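PDB 6WPN: substrate-binding protein, which probably binds a sugar or oligosaccharide in the periplasm, as a bacterial extracellular solute-binding protein, and hands it to a membrane transporter. Local coordinates for residues 267-270 and 271-274; 368-371 and 372-376. All blocks are in the same frame, centred on the assembly; numbering follows the deposited sequence.

Contact 1 of 2, residues 267-270 and 271-274; sequences FLRS and IQTN
The carbonyl oxygen of S270 is gripped twice by the last turn of helix 265-274. The N-H of N274 bonds to S270 O at 2.7 Å, and the hydroxyl OG1 of T273 reaches the same S270 O at 2.9 Å. Both donors stand on one face of the carbonyl plane, the hydroxyl more side-on, with a C=O...donor angle of 108°. OG1 gets there because chi1 of T273, 59°, sets it between the backbone N and the carbonyl carbon. One turn earlier F267 O is also doubly held, by I271 N at 3.0 Å and by S270 OG at 2.8 Å.

The apolar side of the turn rests on F267 and I271, whose side chains cross at nearly a right angle. CG1 of I271 lies over one ring face, 3.9 Å from the F267 ring centroid and 29° off the normal, a CH-pi contact, while CD1 of I271 meets the CE2 corner of that ring at 3.3 Å. Were F267 an alanine, I271 CG1 and CD1 would probably lose the ring they lie against, and a gap would open toward I250 and Q254 of helix 246-254.

The R269 side chain is modelled in two conformers, and in the one given NH1 lies 3.3 Å from OE1 of Q272, a weak bond that remains doubtful. The amide's stronger ties are made by NE2, which donates to Q363 OE1 and A360 O on helix 359-374.

The chemistry therefore divides by direction: hydroxyls turned back onto carbonyls give two of them a second donor, one early in helix 265-274 and one in its last turn, F267 and I271 pack against helix 246-254, and the Q272 amide ties the turn to helix 359-374.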
ATOM      1  N   PHE A 267      -5.974   8.921  -7.298  1.00 43.92           N
ATOM      2  CA  PHE A 267      -6.845   8.275  -8.258  1.00 47.59           C
ATOM      3  C   PHE A 267      -8.170   9.007  -8.413  1.00 49.28           C
ATOM      4  O   PHE A 267      -8.829   8.868  -9.449  1.00 46.53           O
ATOM      5  CB  PHE A 267      -7.089   6.827  -7.855  1.00 54.37           C
ATOM      6  CG  PHE A 267      -7.941   6.098  -8.820  1.00 70.56           C
ATOM      7  CD1 PHE A 267      -7.519   5.927 -10.125  1.00 79.81           C
ATOM      8  CD2 PHE A 267      -9.178   5.612  -8.445  1.00 85.36           C
ATOM      9  CE1 PHE A 267      -8.306   5.270 -11.038  1.00 92.44           C
ATOM     10  CE2 PHE A 267      -9.969   4.944  -9.355  1.00 96.89           C
ATOM     11  CZ  PHE A 267      -9.539   4.785 -10.652  1.00 98.89           C
ATOM     12  N   LEU A 268      -8.562   9.803  -7.416  1.00 47.16           N
ATOM     13  CA  LEU A 268      -9.799  10.563  -7.526  1.00 41.03           C
ATOM     14  C   LEU A 268      -9.739  11.578  -8.662  1.00 47.61           C
ATOM     15  O   LEU A 268     -10.761  11.841  -9.307  1.00 54.07           O
ATOM     16  CB  LEU A 268     -10.114  11.240  -6.191  1.00 41.55           C
ATOM     17  CG  LEU A 268     -11.475  11.920  -6.011  1.00 49.85           C
ATOM     18  CD1 LEU A 268     -12.615  11.062  -6.548  1.00 44.79           C
ATOM     19  CD2 LEU A 268     -11.689  12.241  -4.541  1.00 51.13           C
ATOM     20  N   ARG A 269      -8.562  12.149  -8.936  0.52 52.35           N
ATOM     21  CA  ARG A 269      -8.464  13.126 -10.019  0.52 51.85           C
ATOM     22  C   ARG A 269      -8.628  12.461 -11.381  0.52 55.61           C
ATOM     23  O   ARG A 269      -9.212  13.052 -12.298  0.52 64.70           O
ATOM     24  CB  ARG A 269      -7.136  13.882  -9.945  0.52 50.91           C
ATOM     25  CG  ARG A 269      -6.969  14.964 -11.019  0.52 55.05           C
ATOM     26  CD  ARG A 269      -7.783  16.232 -10.717  0.52 57.13           C
ATOM     27  NE  ARG A 269      -7.100  17.127  -9.780  0.52 55.09           N
ATOM     28  CZ  ARG A 269      -7.600  18.275  -9.329  0.52 53.25           C
ATOM     29  NH1 ARG A 269      -8.801  18.683  -9.720  0.52 38.11           N
ATOM     30  NH2 ARG A 269      -6.900  19.017  -8.480  0.52 37.75           N
ATOM     31  N   SER A 270      -8.125  11.234 -11.540  1.00 51.24           N
ATOM     32  CA  SER A 270      -8.327  10.533 -12.803  1.00 51.19           C
ATOM     33  C   SER A 270      -9.770  10.070 -12.954  1.00 44.99           C
ATOM     34  O   SER A 270     -10.280   9.999 -14.077  1.00 49.51           O
ATOM     35  CB  SER A 270      -7.359   9.355 -12.926  1.00 46.09           C
ATOM     36  OG  SER A 270      -7.455   8.500 -11.806  1.00 61.21           O
ATOM     37  N   ILE A 271     -10.448   9.771 -11.844  1.00 43.26           N
ATOM     38  CA  ILE A 271     -11.886   9.521 -11.903  1.00 51.74           C
ATOM     39  C   ILE A 271     -12.610  10.770 -12.382  1.00 60.29           C
ATOM     40  O   ILE A 271     -13.547  10.695 -13.186  1.00 59.80           O
ATOM     41  CB  ILE A 271     -12.414   9.068 -10.530  1.00 60.04           C
ATOM     42  CG1 ILE A 271     -11.844   7.707 -10.147  1.00 65.94           C
ATOM     43  CG2 ILE A 271     -13.939   9.025 -10.520  1.00 59.91           C
ATOM     44  CD1 ILE A 271     -12.319   7.237  -8.783  1.00 70.24           C
ATOM     45  N   GLN A 272     -12.200  11.939 -11.877  1.00 60.10           N
ATOM     46  CA  GLN A 272     -12.834  13.187 -12.285  1.00 54.74           C
ATOM     47  C   GLN A 272     -12.736  13.380 -13.789  1.00 62.87           C
ATOM     48  O   GLN A 272     -13.707  13.792 -14.432  1.00 78.75           O
ATOM     49  CB  GLN A 272     -12.197  14.371 -11.558  1.00 43.60           C
ATOM     50  CG  GLN A 272     -12.564  14.476 -10.091  1.00 46.78           C
ATOM     51  CD  GLN A 272     -11.859  15.622  -9.390  1.00 46.04           C
ATOM     52  OE1 GLN A 272     -11.063  16.341  -9.991  1.00 52.91           O
ATOM     53  NE2 GLN A 272     -12.166  15.809  -8.115  1.00 50.99           N
ATOM     54  N   THR A 273     -11.576  13.072 -14.371  1.00 67.40           N
ATOM     55  CA  THR A 273     -11.389  13.260 -15.804  1.00 61.18           C
ATOM     56  C   THR A 273     -12.009  12.124 -16.609  1.00 63.29           C
ATOM     57  O   THR A 273     -12.639  12.368 -17.644  1.00 71.55           O
ATOM     58  CB  THR A 273      -9.899  13.384 -16.126  1.00 60.71           C
ATOM     59  OG1 THR A 273      -9.216  12.198 -15.701  1.00 71.96           O
ATOM     60  CG2 THR A 273      -9.295  14.581 -15.412  1.00 62.96           C
ATOM     61  N   ASN A 274     -11.864  10.883 -16.142  1.00 62.46           N
ATOM     62  CA  ASN A 274     -12.317   9.739 -16.927  1.00 59.80           C
ATOM     63  C   ASN A 274     -13.808   9.467 -16.772  1.00 51.03           C
ATOM     64  O   ASN A 274     -14.440   8.975 -17.709  1.00 61.30           O
ATOM     65  CB  ASN A 274     -11.522   8.489 -16.538  1.00 61.46           C
ATOM     66  CG  ASN A 274     -10.080   8.542 -17.012  1.00 64.73           C
ATOM     67  OD1 ASN A 274      -9.737   9.291 -17.927  1.00 64.45           O
ATOM     68  ND2 ASN A 274      -9.225   7.750 -16.378  1.00 70.52           N
TER

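Contact 2 of 2, residues 368-371 and 372-376; sequences RLLS and AETLN
Four successive i to i+4 backbone bonds join 368-371 to 372-376, the evidence that the alpha-helical path runs unbroken across the junction. A372 N to R368 O and E373 N to L369 O both measure 3.0 Å, and T374 N to L370 O follows at 2.9 Å. The next bond, L375 N to S371 O, bends to an N-H...O angle of 139°, whereas the three before it are straighter.

L370 O takes a second donor, OG1 of T374, at 2.6 Å. The two donors come from opposite faces of the carbonyl plane, the hydroxyl standing 36° above it and hence not on a lone pair. With chi1 at -54°, OG1 lies beside the backbone N of T374, which turns the hydroxyl back along the helix.

E373 runs its extended chain back alongside the preceding turn. CG of E373 comes to 3.2 Å from L369 O, and the carboxylate oxygen OE1 stops 4.1 Å from CD1 of L370; the two side chains cross at about a right angle. That approach is van der Waals in kind, with an acidic group beside a leucine methyl.

S371 is buried and directs its hydroxyl to V143 O on strand 137-149, where L370 and S371 also touch L145. A372 packs on L337 of strand 337-338.

Chemically, the two hydroxyls have different main tasks: T374 OG1 gives a carbonyl of its own helix a second donor, whereas S371 OG bonds chiefly to V143 O, with a weak bond back to A367 O, and so ties the end of helix 359-374 to the neighbouring sheet.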
ATOM      1  N   ARG A 368      -7.539  14.585   0.230  1.00 44.83           N
ATOM      2  CA  ARG A 368      -6.184  14.714   0.764  1.00 41.92           C
ATOM      3  C   ARG A 368      -6.206  15.049   2.251  1.00 43.36           C
ATOM      4  O   ARG A 368      -5.372  14.558   3.020  1.00 40.67           O
ATOM      5  CB  ARG A 368      -5.404  15.784  -0.001  1.00 35.85           C
ATOM      6  CG  ARG A 368      -5.138  15.477  -1.462  1.00 42.23           C
ATOM      7  CD  ARG A 368      -4.425  16.644  -2.115  1.00 39.37           C
ATOM      8  NE  ARG A 368      -3.126  16.871  -1.487  1.00 46.29           N
ATOM      9  CZ  ARG A 368      -2.424  17.992  -1.595  1.00 44.41           C
ATOM     10  NH1 ARG A 368      -2.894  19.012  -2.305  1.00 41.38           N
ATOM     11  NH2 ARG A 368      -1.253  18.096  -0.980  1.00 45.41           N
ATOM     12  N   LEU A 369      -7.164  15.874   2.674  1.00 39.68           N
ATOM     13  CA  LEU A 369      -7.254  16.246   4.081  1.00 47.17           C
ATOM     14  C   LEU A 369      -7.683  15.063   4.936  1.00 47.87           C
ATOM     15  O   LEU A 369      -7.208  14.902   6.067  1.00 49.16           O
ATOM     16  CB  LEU A 369      -8.232  17.406   4.251  1.00 47.76           C
ATOM     17  CG  LEU A 369      -8.220  18.109   5.604  1.00 43.84           C
ATOM     18  CD1 LEU A 369      -6.826  18.616   5.906  1.00 50.28           C
ATOM     19  CD2 LEU A 369      -9.222  19.247   5.598  1.00 39.45           C
ATOM     20  N   LEU A 370      -8.588  14.231   4.420  1.00 39.15           N
ATOM     21  CA  LEU A 370      -8.996  13.048   5.165  1.00 42.37           C
ATOM     22  C   LEU A 370      -7.842  12.055   5.299  1.00 42.94           C
ATOM     23  O   LEU A 370      -7.670  11.435   6.354  1.00 45.38           O
ATOM     24  CB  LEU A 370     -10.206  12.410   4.486  1.00 45.76           C
ATOM     25  CG  LEU A 370     -11.015  11.399   5.292  1.00 49.61           C
ATOM     26  CD1 LEU A 370     -11.234  11.911   6.700  1.00 38.66           C
ATOM     27  CD2 LEU A 370     -12.354  11.165   4.604  1.00 49.37           C
ATOM     28  N   SER A 371      -7.029  11.907   4.249  1.00 36.40           N
ATOM     29  CA  SER A 371      -5.842  11.057   4.348  1.00 38.53           C
ATOM     30  C   SER A 371      -4.867  11.579   5.397  1.00 40.90           C
ATOM     31  O   SER A 371      -4.321  10.800   6.189  1.00 49.61           O
ATOM     32  CB  SER A 371      -5.145  10.944   2.991  1.00 32.07           C
ATOM     33  OG  SER A 371      -5.901  10.162   2.086  1.00 45.50           O
ATOM     34  N   ALA A 372      -4.632  12.894   5.421  1.00 34.39           N
ATOM     35  CA  ALA A 372      -3.689  13.446   6.391  1.00 44.16           C
ATOM     36  C   ALA A 372      -4.194  13.289   7.820  1.00 43.44           C
ATOM     37  O   ALA A 372      -3.395  13.084   8.741  1.00 47.57           O
ATOM     38  CB  ALA A 372      -3.414  14.918   6.080  1.00 36.16           C
ATOM     39  N   GLU A 373      -5.505  13.386   8.021  1.00 51.27           N
ATOM     40  CA  GLU A 373      -6.080  13.216   9.350  1.00 49.37           C
ATOM     41  C   GLU A 373      -6.051  11.752   9.779  1.00 52.11           C
ATOM     42  O   GLU A 373      -5.796  11.444  10.949  1.00 54.92           O
ATOM     43  CB  GLU A 373      -7.498  13.778   9.351  1.00 49.82           C
ATOM     44  CG  GLU A 373      -7.506  15.295   9.213  1.00 68.76           C
ATOM     45  CD  GLU A 373      -8.900  15.886   9.164  1.00 74.86           C
ATOM     46  OE1 GLU A 373      -9.759  15.330   8.447  1.00 59.76           O
ATOM     47  OE2 GLU A 373      -9.128  16.916   9.837  1.00 92.78           O
ATOM     48  N   THR A 374      -6.296  10.838   8.836  1.00 49.37           N
ATOM     49  CA  THR A 374      -6.292   9.405   9.127  1.00 55.19           C
ATOM     50  C   THR A 374      -4.898   8.904   9.495  1.00 51.61           C
ATOM     51  O   THR A 374      -4.768   7.937  10.256  1.00 50.58           O
ATOM     52  CB  THR A 374      -6.839   8.628   7.926  1.00 51.40           C
ATOM     53  OG1 THR A 374      -8.126   9.145   7.573  1.00 58.22           O
ATOM     54  CG2 THR A 374      -6.990   7.157   8.256  1.00 55.18           C
ATOM     55  N   LEU A 375      -3.853   9.551   8.972  1.00 52.95           N
ATOM     56  CA  LEU A 375      -2.479   9.134   9.249  1.00 48.94           C
ATOM     57  C   LEU A 375      -2.170   9.089  10.743  1.00 49.50           C
ATOM     58  O   LEU A 375      -1.363   8.259  11.178  1.00 51.33           O
ATOM     59  CB  LEU A 375      -1.502  10.072   8.538  1.00 46.59           C
ATOM     60  CG  LEU A 375      -0.029   9.795   8.805  1.00 46.79           C
ATOM     61  CD1 LEU A 375       0.320   8.415   8.280  1.00 39.19           C
ATOM     62  CD2 LEU A 375       0.837  10.867   8.159  1.00 45.55           C
ATOM     63  N   ASN A 376      -2.817   9.934  11.548  1.00 50.25           N
ATOM     64  CA  ASN A 376      -2.528   9.947  12.978  1.00 54.52           C
ATOM     65  C   ASN A 376      -2.979   8.668  13.667  1.00 61.06           C
ATOM     66  O   ASN A 376      -2.501   8.367  14.766  1.00 67.37           O
ATOM     67  CB  ASN A 376      -3.197  11.148  13.648  1.00 60.75           C
ATOM     68  CG  ASN A 376      -2.617  12.468  13.188  1.00 81.55           C
ATOM     69  OD1 ASN A 376      -3.347  13.374  12.780  1.00 89.30           O
ATOM     70  ND2 ASN A 376      -1.295  12.585  13.250  1.00 88.67           N
TER

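Contact 1 precedes contact 2 along the chain, and their centres lie 19 Å apart, with nearest atoms about 7 Å from each other and no direct touch. Contact 1 takes in most of helix 265-274, whereas contact 2 is the C-terminal part of helix 359-374 and the residues just after it. The two helices nevertheless meet: L268, R269 and Q272 pack on I364, upstream of contact 2. Contact 1 touches the mixed sheet itself, L268 on T282 and P284 of strand 282-285, and helix 359-374 gives a second connection through strands 137-149 and 337-338, so that parts of the solute-binding fold distant in sequence are packed into one body.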